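Local coordinates for phosphoribosylglycinamide synthetase (Anaerococcus prevotii, PDB 4DIM), which probably acts as an ATP-dependent, metal-requiring ligase of the ATP-grasp superfamily, related to the phosphoribosylglycinamide synthetases of purine biosynthesis, at residues G98-E101 and E102-I105; A169-G172 and F173-M177; K380-T383 and L384-K388. All coordinates share one frame; numbering follows the deposited sequence.

Contact 1 of 3, residues G98-E101 and E102-I105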
loop_
_atom_site.group_PDB
_atom_site.type_symbol
_atom_site.label_atom_id
_atom_site.label_comp_id
_atom_site.label_asym_id
_atom_site.label_seq_id
_atom_site.Cartn_x
_atom_site.Cartn_y
_atom_site.Cartn_z
ATOM N N GLY A 98 12.825 9.222 -9.486
ATOM C CA GLY A 98 11.871 8.948 -8.424
ATOM C C GLY A 98 10.936 10.089 -8.066
ATOM O O GLY A 98 10.951 11.137 -8.708
ATOM N N LEU A 99 10.086 9.882 -7.034
ATOM C CA LEU A 99 9.201 10.936 -6.516
ATOM C C LEU A 99 10.030 12.038 -5.834
ATOM O O LEU A 99 11.160 11.775 -5.416
ATOM C CB LEU A 99 8.153 10.387 -5.544
ATOM C CG LEU A 99 8.564 10.101 -4.072
ATOM C CD1 LEU A 99 7.365 9.699 -3.253
ATOM C CD2 LEU A 99 9.608 9.016 -3.975
ATOM N N ASN A 100 9.484 13.268 -5.737
ATOM C CA ASN A 100 10.191 14.391 -5.120
ATOM C C ASN A 100 9.698 14.539 -3.669
ATOM O O ASN A 100 8.642 14.022 -3.336
ATOM C CB ASN A 100 10.071 15.707 -5.969
ATOM C CG ASN A 100 8.692 16.300 -6.123
ATOM O OD1 ASN A 100 7.989 16.524 -5.151
ATOM N ND2 ASN A 100 8.295 16.667 -7.332
ATOM N N GLU A 101 10.487 15.182 -2.793
ATOM C CA GLU A 101 10.136 15.266 -1.377
ATOM C C GLU A 101 8.875 16.092 -1.088
ATOM O O GLU A 101 8.131 15.720 -0.183
ATOM C CB GLU A 101 11.299 15.801 -0.551
ATOM C CG GLU A 101 11.169 15.454 0.922
ATOM C CD GLU A 101 12.348 15.869 1.769
ATOM O OE1 GLU A 101 12.346 15.525 2.973
ATOM O OE2 GLU A 101 13.279 16.526 1.241
ATOM N N GLU A 102 8.616 17.166 -1.829
ATOM C CA GLU A 102 7.408 17.954 -1.571
ATOM C C GLU A 102 6.130 17.131 -1.835
ATOM O O GLU A 102 5.146 17.336 -1.135
ATOM C CB GLU A 102 7.393 19.297 -2.338
ATOM C CG GLU A 102 7.562 19.242 -3.842
ATOM C CD GLU A 102 7.576 20.587 -4.542
ATOM O OE1 GLU A 102 8.013 20.623 -5.714
ATOM O OE2 GLU A 102 7.179 21.604 -3.925
ATOM N N ALA A 103 6.176 16.147 -2.753
ATOM C CA ALA A 103 5.023 15.280 -3.071
ATOM C C ALA A 103 4.792 14.223 -2.000
ATOM O O ALA A 103 3.645 13.878 -1.698
ATOM C CB ALA A 103 5.239 14.590 -4.408
ATOM N N ALA A 104 5.906 13.668 -1.483
ATOM C CA ALA A 104 5.940 12.653 -0.436
ATOM C C ALA A 104 5.398 13.218 0.903
ATOM O O ALA A 104 4.685 12.510 1.631
ATOM C CB ALA A 104 7.360 12.141 -0.279
ATOM N N ILE A 105 5.750 14.483 1.215
ATOM C CA ILE A 105 5.270 15.216 2.399
ATOM C C ILE A 105 3.762 15.462 2.288
ATOM O O ILE A 105 3.040 15.448 3.284
ATOM C CB ILE A 105 6.020 16.583 2.513
ATOM C CG1 ILE A 105 7.526 16.410 2.870
ATOM C CG2 ILE A 105 5.319 17.536 3.478
ATOM C CD1 ILE A 105 7.926 16.491 4.378
#

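Contact 2 of 3, residues A169-G172 and F173-M177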
loop_
_atom_site.group_PDB
_atom_site.type_symbol
_atom_site.label_atom_id
_atom_site.label_comp_id
_atom_site.label_asym_id
_atom_site.label_seq_id
_atom_site.Cartn_x
_atom_site.Cartn_y
_atom_site.Cartn_z
ATOM N N ALA A 169 -22.882 16.582 17.109
ATOM C CA ALA A 169 -21.729 17.364 16.607
ATOM C C ALA A 169 -21.175 18.338 17.642
ATOM O O ALA A 169 -19.957 18.426 17.786
ATOM C CB ALA A 169 -22.118 18.146 15.357
ATOM N N ILE A 170 -22.047 19.117 18.317
ATOM C CA ILE A 170 -21.600 20.039 19.376
ATOM C C ILE A 170 -21.168 19.192 20.578
ATOM O O ILE A 170 -20.122 19.460 21.161
ATOM C CB ILE A 170 -22.659 21.113 19.753
ATOM C CG1 ILE A 170 -23.941 20.515 20.420
ATOM C CG2 ILE A 170 -23.013 21.941 18.514
ATOM C CD1 ILE A 170 -23.950 20.461 22.019
ATOM N N ASP A 171 -21.939 18.118 20.883
ATOM C CA ASP A 171 -21.675 17.182 21.982
ATOM C C ASP A 171 -20.330 16.501 21.759
ATOM O O ASP A 171 -19.623 16.203 22.726
ATOM C CB ASP A 171 -22.822 16.148 22.077
ATOM C CG ASP A 171 -22.839 15.262 23.309
ATOM O OD1 ASP A 171 -21.939 14.396 23.431
ATOM O OD2 ASP A 171 -23.809 15.364 24.097
ATOM N N GLY A 172 -19.989 16.283 20.484
ATOM C CA GLY A 172 -18.703 15.738 20.069
ATOM C C GLY A 172 -17.593 16.766 20.191
ATOM O O GLY A 172 -16.592 16.458 20.818
ATOM N N PHE A 173 -17.756 17.989 19.622
ATOM C CA PHE A 173 -16.762 19.071 19.688
ATOM C C PHE A 173 -16.401 19.455 21.147
ATOM O O PHE A 173 -15.210 19.565 21.479
ATOM C CB PHE A 173 -17.242 20.317 18.914
ATOM C CG PHE A 173 -16.339 21.543 18.937
ATOM C CD1 PHE A 173 -15.366 21.735 17.960
ATOM C CD2 PHE A 173 -16.531 22.553 19.877
ATOM C CE1 PHE A 173 -14.550 22.881 17.967
ATOM C CE2 PHE A 173 -15.750 23.723 19.849
ATOM C CZ PHE A 173 -14.764 23.876 18.902
ATOM N N ASN A 174 -17.408 19.610 22.016
ATOM C CA ASN A 174 -17.162 19.926 23.422
ATOM C C ASN A 174 -16.368 18.799 24.113
ATOM O O ASN A 174 -15.421 19.093 24.843
ATOM C CB ASN A 174 -18.482 20.209 24.165
ATOM C CG ASN A 174 -19.192 21.481 23.708
ATOM O OD1 ASN A 174 -18.603 22.379 23.084
ATOM N ND2 ASN A 174 -20.491 21.583 23.986
ATOM N N GLU A 175 -16.707 17.535 23.865
ATOM C CA GLU A 175 -15.961 16.415 24.469
ATOM C C GLU A 175 -14.530 16.286 23.933
ATOM O O GLU A 175 -13.634 15.835 24.662
ATOM C CB GLU A 175 -16.685 15.077 24.243
ATOM C CG GLU A 175 -17.818 14.848 25.228
ATOM C CD GLU A 175 -18.393 13.449 25.157
ATOM O OE1 GLU A 175 -19.494 13.283 24.582
ATOM O OE2 GLU A 175 -17.702 12.506 25.605
ATOM N N THR A 176 -14.320 16.667 22.667
ATOM C CA THR A 176 -13.016 16.550 22.007
ATOM C C THR A 176 -12.080 17.656 22.460
ATOM O O THR A 176 -10.928 17.378 22.758
ATOM C CB THR A 176 -13.160 16.607 20.460
ATOM O OG1 THR A 176 -14.158 15.697 20.007
ATOM C CG2 THR A 176 -11.846 16.298 19.740
HETATM N N MSE A 177 -12.570 18.913 22.468
HETATM C CA MSE A 177 -11.771 20.090 22.837
HETATM C C MSE A 177 -11.336 20.094 24.316
HETATM O O MSE A 177 -10.339 20.744 24.651
HETATM C CB MSE A 177 -12.530 21.372 22.533
HETATM C CG MSE A 177 -12.676 21.615 21.075
HETATM SE SE MSE A 177 -11.166 22.518 20.357
HETATM C CE MSE A 177 -11.611 24.261 21.073
#

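Contact 3 of 3, residues K380-T383 and L384-K388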
loop_
_atom_site.group_PDB
_atom_site.type_symbol
_atom_site.label_atom_id
_atom_site.label_comp_id
_atom_site.label_asym_id
_atom_site.label_seq_id
_atom_site.Cartn_x
_atom_site.Cartn_y
_atom_site.Cartn_z
ATOM N N LYS A 380 -4.345 -17.492 -9.823
ATOM C CA LYS A 380 -4.808 -16.824 -11.037
ATOM C C LYS A 380 -5.748 -17.794 -11.767
ATOM O O LYS A 380 -5.526 -18.999 -11.685
ATOM C CB LYS A 380 -3.617 -16.383 -11.947
ATOM C CG LYS A 380 -2.742 -17.512 -12.503
ATOM C CD LYS A 380 -1.683 -16.944 -13.435
ATOM C CE LYS A 380 -0.629 -17.904 -13.925
ATOM N NZ LYS A 380 -1.192 -19.100 -14.627
ATOM N N GLU A 381 -6.768 -17.294 -12.489
ATOM C CA GLU A 381 -7.751 -18.140 -13.205
ATOM C C GLU A 381 -8.648 -17.214 -14.099
ATOM O O GLU A 381 -8.462 -16.013 -14.041
ATOM C CB GLU A 381 -8.560 -18.942 -12.157
ATOM C CG GLU A 381 -9.504 -20.015 -12.661
ATOM C CD GLU A 381 -9.135 -21.019 -13.731
ATOM O OE1 GLU A 381 -8.895 -22.196 -13.372
ATOM O OE2 GLU A 381 -9.350 -20.691 -14.922
ATOM N N GLU A 382 -9.536 -17.735 -14.970
ATOM C CA GLU A 382 -10.367 -16.880 -15.853
ATOM C C GLU A 382 -11.247 -15.888 -15.087
ATOM O O GLU A 382 -11.467 -14.769 -15.557
ATOM C CB GLU A 382 -11.284 -17.721 -16.765
ATOM C CG GLU A 382 -10.612 -18.288 -18.002
ATOM C CD GLU A 382 -11.551 -18.990 -18.975
ATOM O OE1 GLU A 382 -12.766 -19.074 -18.679
ATOM O OE2 GLU A 382 -11.069 -19.468 -20.030
ATOM N N THR A 383 -11.760 -16.319 -13.923
ATOM C CA THR A 383 -12.658 -15.530 -13.086
ATOM C C THR A 383 -12.280 -15.587 -11.623
ATOM O O THR A 383 -11.587 -16.493 -11.197
ATOM C CB THR A 383 -14.084 -16.056 -13.241
ATOM O OG1 THR A 383 -14.204 -17.336 -12.612
ATOM C CG2 THR A 383 -14.492 -16.166 -14.668
ATOM N N LEU A 384 -12.815 -14.656 -10.849
ATOM C CA LEU A 384 -12.635 -14.606 -9.406
ATOM C C LEU A 384 -13.391 -15.766 -8.684
ATOM O O LEU A 384 -12.906 -16.236 -7.660
ATOM C CB LEU A 384 -13.085 -13.236 -8.853
ATOM C CG LEU A 384 -12.890 -13.014 -7.341
ATOM C CD1 LEU A 384 -11.430 -13.202 -6.943
ATOM C CD2 LEU A 384 -13.430 -11.688 -6.922
ATOM N N ASP A 385 -14.525 -16.252 -9.214
ATOM C CA ASP A 385 -15.241 -17.401 -8.582
ATOM C C ASP A 385 -14.407 -18.698 -8.697
ATOM O O ASP A 385 -14.279 -19.442 -7.715
ATOM C CB ASP A 385 -16.629 -17.607 -9.174
ATOM C CG ASP A 385 -17.518 -16.384 -9.025
ATOM O OD1 ASP A 385 -17.099 -15.275 -9.482
ATOM O OD2 ASP A 385 -18.630 -16.520 -8.460
ATOM N N LYS A 386 -13.750 -18.901 -9.863
ATOM C CA LYS A 386 -12.848 -20.048 -10.066
ATOM C C LYS A 386 -11.589 -19.903 -9.176
ATOM O O LYS A 386 -11.130 -20.906 -8.633
ATOM C CB LYS A 386 -12.461 -20.201 -11.545
ATOM C CG LYS A 386 -13.604 -20.514 -12.503
ATOM C CD LYS A 386 -13.246 -20.209 -13.965
ATOM C CE LYS A 386 -14.348 -20.689 -14.901
ATOM N NZ LYS A 386 -14.070 -20.422 -16.344
ATOM N N CYS A 387 -11.093 -18.657 -8.969
ATOM C CA CYS A 387 -9.982 -18.354 -8.055
ATOM C C CYS A 387 -10.329 -18.772 -6.651
ATOM O O CYS A 387 -9.530 -19.430 -5.999
ATOM C CB CYS A 387 -9.638 -16.861 -8.068
ATOM S SG CYS A 387 -8.729 -16.297 -9.519
ATOM N N LYS A 388 -11.471 -18.268 -6.144
ATOM C CA LYS A 388 -11.950 -18.549 -4.782
ATOM C C LYS A 388 -12.126 -20.050 -4.528
ATOM O O LYS A 388 -11.743 -20.525 -3.457
ATOM C CB LYS A 388 -13.279 -17.851 -4.511
ATOM C CG LYS A 388 -13.187 -16.341 -4.364
ATOM C CD LYS A 388 -14.602 -15.774 -4.478
ATOM C CE LYS A 388 -14.776 -14.300 -4.193
ATOM N NZ LYS A 388 -15.966 -13.745 -4.907
#

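Contact 1 of 3, residues G98-E101 and E102-I105
Asn100 closes the open start of the helix with its own amide oxygen: OD1 accepts from Ala103 N at 3.0 Å, which makes Asn100 a classical N-cap. The donor lies nearly along the C=O axis of the side-chain amide, although the N-H itself points somewhat off the oxygen, with an angle of 139° at the hydrogen. What brings OD1 round to the helix end is the first torsion of Asn100, chi1 65°, which lodges CG between the backbone N and the carbonyl carbon, facing the first turn. Asn100 O receives two further, weak bonds, from Ala103 N and from Ala104 N, each at 3.3 Å. Regular helical bonding is established one residue later, where Ile105 N reaches Glu101 O at 3.0 Å. A small apolar contact also ties the preceding loop to the first turn, as Leu99 CD1 rests 3.8 Å from Ala104 CB. Helix 84-94 supplies the second shell: Asp92 accepts from Glu101 N, and Arg89 forms a salt bridge with the extended Glu101 side chain. The start of helix 101-108 is thus held against helix 84-94, whose Ile84 and Ala88 receive Leu99 and Ala104, with the loop that joins the two helices leading directly into the cap.

Contact 2 of 3, residues A169-G172 and F173-M177
Gly172 O is gripped twice by Thr176, through the backbone N at 2.9 Å and through the hydroxyl OG1 at 2.7 Å. This is the familiar intrahelical threonine motif, in which a hydroxyl donates to the carbonyl one turn back and shares it with the i to i+4 backbone bond. The two donors approach differently: Thr176 N arrives nearly along the carbonyl direction, whereas OG1 stands well above the carbonyl plane. With chi1 at -50°, OG1 lies beside the backbone N of Thr176, on the side facing the preceding turn. The same ladder continues with Phe173 N to Ala169 O at 2.9 Å and an almost straight Asn174 N to Ile170 O bond at 2.8 Å, while Glu175 N to Asp171 O is weak. On the outer side of the helix Asp171 and Glu175 run alongside each other, their carboxylate planes 73° apart, with Asp171 OD1 and Glu175 OE1 the oxygens that face each other. Their charges would be expected to disfavour this pairing. The other oxygen of Glu175, OE2, is hydrogen-bonded to the hydroxyl of Tyr161. On the buried side Phe173 packs on Leu136, Val130 and Cys185, which joins helix 166-179 to helix 133-141 and to the loops carrying Val130 and Cys185, in the ATP-grasp domain. Over the centre of one face of the Phe173 ring, 3.7 Å above its plane, sits CG of selenomethionine Met177.

Contact 3 of 3, residues K380-T383 and L384-K388
Lys386 lies with its extended chain laid back across the turn, and three residues ahead of the helix meet it at different angles. Glu382 runs alongside it and points the same way, so the two ends come together in a salt bridge, Lys386 NZ to Glu382 OE1 at 3.0 Å. Thr383 crosses the lysine at a slant: its OG1 faces the aliphatic part of the chain and at the same time accepts from Lys386 N at 3.2 Å, with an N-H angle of 164°. Glu381 meets the lysine at about a right angle, and its carboxylate takes part in a different bond. Bent at chi2 (45°), the Glu381 chain curls back so that OE2 accepts from Glu382 N at 3.0 Å through its anti lone pair. Lys386 NZ remains 4.9 Å from Glu381 OE2, a distance at which some electrostatic attraction may remain, without direct contact. The threonine hydroxyl owes its place to chi1 71°, which puts OG1 between the backbone N and the carbonyl carbon, within reach of Lys386 N. Thr383 also serves the helix through its carbonyl, Cys387 N donating to Thr383 O at 3.1 Å. SG of the buried Cys387 lies 3.7 Å from Glu381 CB, and Cys387 packs further on Ala323 and Leu325 of strand 323-329. At the strand end, Lys380 NZ donates to Asp349 O, while the main chain of Lys380 pairs with that of Asp350. Taken together, this is a strand-to-helix turn with a threonine N-cap: strand 375-381 of the large antiparallel sheet ends, Glu382 makes the bend, and Thr383 caps the start of helix 384-395.

Overall arrangement
The three contacts follow one another along the chain without touching. Contacts 1 and 3 are variations on one theme, a polar side chain capping a helix start, asparagine in one and threonine in the other; contact 2 lies inside a helix, where the threonine turns donor. Contacts 1 and 3 sit on opposite sides of the chain's centre, their centres 37 Å apart. Contact 2 is far out, about 33 Å from the centre of the chain, 36 Å from contact 1 and 48 Å from contact 3 between centres. Contact 2 belongs to the ATP-grasp domain, which probably binds ATP, as in relatives.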